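Local coordinates for protein beta-methylmalyl-CoA dehydratase (Chloroflexus aurantiacus, PDB 4E3E) that catalyses the reversible dehydration of beta-methylmalyl-CoA to mesaconyl-CoA and water in the glyoxylate assimilation cycle that regenerates acetyl-CoA, at residues 65-68 and 69-73; 246-249 and 250-254. One frame throughout, in Å; residues are numbered along the deposited sequence.

Contact 1 of 2, residues 65-68 and 69-73; sequences SLLV and FHIVF
Leu66 and His70 pack closely across one turn of the helix. His70 N donates an almost straight bond to Leu66 O over 2.9 Å, and the first torsion of His70 (-58°, CG on the side of its own backbone N) folds the imidazole back above that same oxygen. Leu66 O therefore also lies over one ring face, offset toward the rim, with His70 CD2 3.1 Å away. A histidine suits this place because both of its nitrogens are used inside the protein: NE2 bonds to Ser255 OG and ND1 to Tyr249 OH, which fixes the ring's rotation. One position further along, Leu67 and Ile71 touch obliquely through their CD1 methyls at 3.7 Å, while CG1 of Ile71 rests 3.4 Å from Leu67 O. The packing is slacker between the two valines, where Val68 CG1 and Val72 CG2 stay 4.4 Å apart. Their short branched side chains instead fit against Leu105 of strand 104-116, and the ring of Phe69 leads away from the preceding turn to Leu140 and Tyr142 of strand 138-149, where it is buried. Only Ser65, at the partly exposed start, lies near solvent, and its OG bonds to Ile271 O. Such a largely apolar helix, lying against a curved antiparallel sheet, is the hallmark of the hot-dog fold, and Ser65 probably contributes to the substrate site.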
loop_
_atom_site.group_PDB
_atom_site.type_symbol
_atom_site.label_atom_id
_atom_site.label_comp_id
_atom_site.label_asym_id
_atom_site.label_seq_id
_atom_site.Cartn_x
_atom_site.Cartn_y
_atom_site.Cartn_z
ATOM N N SER A 65 -11.790 -4.707 13.565
ATOM C CA SER A 65 -12.876 -3.838 14.033
ATOM C C SER A 65 -12.587 -2.370 13.759
ATOM O O SER A 65 -13.495 -1.609 13.418
ATOM C CB SER A 65 -13.119 -4.018 15.537
ATOM O OG SER A 65 -13.917 -5.157 15.778
ATOM N N LEU A 66 -11.333 -1.959 13.920
ATOM C CA LEU A 66 -11.004 -0.559 13.661
ATOM C C LEU A 66 -10.967 -0.206 12.169
ATOM O O LEU A 66 -11.269 0.937 11.795
ATOM C CB LEU A 66 -9.694 -0.171 14.335
ATOM C CG LEU A 66 -9.736 -0.186 15.845
ATOM C CD1 LEU A 66 -8.379 0.310 16.323
ATOM C CD2 LEU A 66 -10.847 0.727 16.361
ATOM N N LEU A 67 -10.597 -1.169 11.322
ATOM C CA LEU A 67 -10.722 -0.976 9.869
ATOM C C LEU A 67 -12.205 -0.761 9.501
ATOM O O LEU A 67 -12.531 0.172 8.746
ATOM C CB LEU A 67 -10.098 -2.135 9.074
ATOM C CG LEU A 67 -10.177 -2.108 7.533
ATOM C CD1 LEU A 67 -9.678 -0.779 6.942
ATOM C CD2 LEU A 67 -9.409 -3.303 6.946
ATOM N N VAL A 68 -13.087 -1.609 10.046
ATOM C CA VAL A 68 -14.535 -1.402 9.939
ATOM C C VAL A 68 -14.932 0.007 10.423
ATOM O O VAL A 68 -15.665 0.739 9.732
ATOM C CB VAL A 68 -15.340 -2.458 10.729
ATOM C CG1 VAL A 68 -16.830 -2.095 10.756
ATOM C CG2 VAL A 68 -15.153 -3.853 10.127
ATOM N N PHE A 69 -14.456 0.383 11.604
ATOM C CA PHE A 69 -14.763 1.706 12.150
ATOM C C PHE A 69 -14.368 2.872 11.226
ATOM O O PHE A 69 -15.215 3.740 10.938
ATOM C CB PHE A 69 -14.191 1.856 13.556
ATOM C CG PHE A 69 -14.392 3.216 14.149
ATOM C CD1 PHE A 69 -15.576 3.536 14.815
ATOM C CD2 PHE A 69 -13.406 4.176 14.034
ATOM C CE1 PHE A 69 -15.760 4.792 15.365
ATOM C CE2 PHE A 69 -13.587 5.440 14.585
ATOM C CZ PHE A 69 -14.770 5.748 15.244
ATOM N N HIS A 70 -13.111 2.898 10.765
ATOM C CA HIS A 70 -12.628 3.989 9.902
ATOM C C HIS A 70 -13.343 4.090 8.577
ATOM O O HIS A 70 -13.566 5.172 8.057
ATOM C CB HIS A 70 -11.125 3.884 9.677
ATOM C CG HIS A 70 -10.321 3.916 10.950
ATOM N ND1 HIS A 70 -10.609 4.763 11.961
ATOM C CD2 HIS A 70 -9.224 3.164 11.363
ATOM C CE1 HIS A 70 -9.734 4.571 12.969
ATOM N NE2 HIS A 70 -8.887 3.594 12.604
ATOM N N ILE A 71 -13.732 2.952 8.027
ATOM C CA ILE A 71 -14.506 2.950 6.792
ATOM C C ILE A 71 -15.919 3.526 6.993
ATOM O O ILE A 71 -16.342 4.392 6.218
ATOM C CB ILE A 71 -14.504 1.557 6.131
ATOM C CG1 ILE A 71 -13.093 1.290 5.557
ATOM C CG2 ILE A 71 -15.563 1.476 5.022
ATOM C CD1 ILE A 71 -12.864 -0.125 5.099
ATOM N N VAL A 72 -16.629 3.058 8.029
ATOM C CA VAL A 72 -17.950 3.595 8.397
ATOM C C VAL A 72 -17.841 5.109 8.676
ATOM O O VAL A 72 -18.600 5.924 8.114
ATOM C CB VAL A 72 -18.569 2.815 9.584
ATOM C CG1 VAL A 72 -19.783 3.550 10.160
ATOM C CG2 VAL A 72 -18.998 1.411 9.129
ATOM N N PHE A 73 -16.874 5.479 9.508
ATOM C CA PHE A 73 -16.596 6.896 9.803
ATOM C C PHE A 73 -16.297 7.700 8.543
ATOM O O PHE A 73 -16.886 8.770 8.326
ATOM C CB PHE A 73 -15.453 7.003 10.820
ATOM C CG PHE A 73 -15.119 8.415 11.258
ATOM C CD1 PHE A 73 -14.392 9.276 10.441
ATOM C CD2 PHE A 73 -15.476 8.861 12.539
ATOM C CE1 PHE A 73 -14.045 10.567 10.880
ATOM C CE2 PHE A 73 -15.130 10.133 12.978
ATOM C CZ PHE A 73 -14.414 10.997 12.147
#

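Contact 2 of 2, residues 246-249 and 250-254; sequences RIVY and GGHII
Tyr249 reaches Gly251 by way of a first torsion of 170°, which extends CG away from its backbone N, and a second of 45°, which lays the phenol flat over the first turn of the helix. Gly251 N stands 3.3 Å above the ring plane, over the centre, and Gly251 CA makes a CH-pi contact, 3.6 Å from the ring centroid and only 18° off its normal. Glycine suits this place because it carries no beta carbon, and the bare backbone can lie directly on the aromatic face.

Tyr249 is also the N-cap residue, and its carbonyl, not its side chain, serves the turn. His252 N gives a bent hydrogen bond of 2.9 Å to Tyr249 O, arriving from well above the carbonyl plane, while CB of His252 sits 3.1 Å from that oxygen. Val248 packs on the same first turn: its CG1 methyl meets His252 CB at 3.7 Å and Ile253 CD1 at 4.0 Å, joining the incoming loop to the helix by purely apolar contact. The imidazole of His252 suits a buried position because each nitrogen has a partner, ND1 bonding to Tyr40 OH and NE2 to Glu217 OE2. Further on, Ile253 and Ile254 touch Leu340 of strand 338-349, where branched apolar side chains suit a buried helix-sheet interface. At the far end of the loop, Arg246 forms a salt bridge to Glu214 of the second subunit. The whole is a helix N-terminus opened by a glycine pair, starting a long helix that packs on the antiparallel sheet of a hot-dog fold.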
loop_
_atom_site.group_PDB
_atom_site.type_symbol
_atom_site.label_atom_id
_atom_site.label_comp_id
_atom_site.label_asym_id
_atom_site.label_seq_id
_atom_site.Cartn_x
_atom_site.Cartn_y
_atom_site.Cartn_z
ATOM N N ARG A 246 -0.204 19.626 7.644
ATOM C CA ARG A 246 -1.380 18.750 7.606
ATOM C C ARG A 246 -1.571 18.057 8.947
ATOM O O ARG A 246 -0.597 17.800 9.658
ATOM C CB ARG A 246 -1.222 17.721 6.489
ATOM C CG ARG A 246 -1.286 18.322 5.088
ATOM C CD ARG A 246 -0.660 17.394 4.050
ATOM N NE ARG A 246 0.803 17.514 4.045
ATOM C CZ ARG A 246 1.633 16.841 3.243
ATOM N NH1 ARG A 246 2.942 17.061 3.342
ATOM N NH2 ARG A 246 1.174 15.954 2.350
ATOM N N ILE A 247 -2.826 17.769 9.285
ATOM C CA ILE A 247 -3.190 17.162 10.554
ATOM C C ILE A 247 -3.527 15.708 10.303
ATOM O O ILE A 247 -4.247 15.378 9.346
ATOM C CB ILE A 247 -4.391 17.880 11.219
ATOM C CG1 ILE A 247 -4.030 19.356 11.460
ATOM C CG2 ILE A 247 -4.728 17.227 12.552
ATOM C CD1 ILE A 247 -5.215 20.241 11.793
ATOM N N VAL A 248 -2.971 14.838 11.143
ATOM C CA VAL A 248 -3.211 13.404 11.024
ATOM C C VAL A 248 -4.618 13.075 11.495
ATOM O O VAL A 248 -5.044 13.510 12.571
ATOM C CB VAL A 248 -2.166 12.573 11.819
ATOM C CG1 VAL A 248 -2.519 11.074 11.798
ATOM C CG2 VAL A 248 -0.773 12.807 11.262
ATOM N N TYR A 249 -5.337 12.315 10.677
ATOM C CA TYR A 249 -6.617 11.771 11.056
ATOM C C TYR A 249 -6.531 11.152 12.455
ATOM O O TYR A 249 -5.725 10.230 12.705
ATOM C CB TYR A 249 -7.018 10.686 10.024
ATOM C CG TYR A 249 -8.208 9.842 10.391
ATOM C CD1 TYR A 249 -9.383 10.419 10.910
ATOM C CD2 TYR A 249 -8.199 8.441 10.173
ATOM C CE1 TYR A 249 -10.492 9.624 11.235
ATOM C CE2 TYR A 249 -9.296 7.667 10.496
ATOM C CZ TYR A 249 -10.436 8.257 11.033
ATOM O OH TYR A 249 -11.535 7.459 11.354
ATOM N N GLY A 250 -7.375 11.641 13.363
ATOM C CA GLY A 250 -7.426 11.121 14.735
ATOM C C GLY A 250 -7.554 9.599 14.818
ATOM O O GLY A 250 -6.934 8.958 15.673
ATOM N N GLY A 251 -8.346 9.007 13.930
ATOM C CA GLY A 251 -8.517 7.554 13.917
ATOM C C GLY A 251 -7.241 6.795 13.551
ATOM O O GLY A 251 -7.084 5.629 13.919
ATOM N N HIS A 252 -6.332 7.446 12.823
ATOM C CA HIS A 252 -5.006 6.870 12.551
ATOM C C HIS A 252 -4.277 6.657 13.858
ATOM O O HIS A 252 -3.625 5.626 14.055
ATOM C CB HIS A 252 -4.211 7.781 11.617
ATOM C CG HIS A 252 -2.926 7.165 11.069
ATOM N ND1 HIS A 252 -2.929 6.216 10.123
ATOM C CD2 HIS A 252 -1.576 7.474 11.317
ATOM C CE1 HIS A 252 -1.660 5.873 9.812
ATOM N NE2 HIS A 252 -0.827 6.667 10.531
ATOM N N ILE A 253 -4.406 7.609 14.777
ATOM C CA ILE A 253 -3.795 7.476 16.109
ATOM C C ILE A 253 -4.420 6.345 16.915
ATOM O O ILE A 253 -3.714 5.598 17.605
ATOM C CB ILE A 253 -3.846 8.811 16.884
ATOM C CG1 ILE A 253 -3.278 9.928 15.998
ATOM C CG2 ILE A 253 -3.109 8.716 18.217
ATOM C CD1 ILE A 253 -1.882 9.651 15.458
ATOM N N ILE A 254 -5.737 6.203 16.814
ATOM C CA ILE A 254 -6.428 5.096 17.475
ATOM C C ILE A 254 -5.853 3.763 16.981
ATOM O O ILE A 254 -5.562 2.844 17.774
ATOM C CB ILE A 254 -7.960 5.155 17.264
ATOM C CG1 ILE A 254 -8.565 6.379 17.970
ATOM C CG2 ILE A 254 -8.626 3.886 17.779
ATOM C CD1 ILE A 254 -9.991 6.714 17.564
#

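Overall arrangement
Contacts 1 and 2 open two different helices, 65-80 and 250-265, and their centres lie about 13 Å apart. They nonetheless meet directly. The hydrogen bond between His70 ND1 and Tyr249 OH spans 2.9 Å, and His70 CE1 packs 3.0 Å from Gly251 O. Phe73 CD1 adds a contact of 3.5 Å with Tyr249 OH, and Leu66 CD1 lies 3.9 Å from Ile254 CG2. Contact 1 contains Ser65 of the substrate site inferred by similarity, and contact 2 lies close by, with Gly250 about 8 Å from the side chain of Asn87. The tyrosine-histidine pair thus joins the second turn of helix 65-80 to the N-cap of helix 250-265 beside the probable pocket.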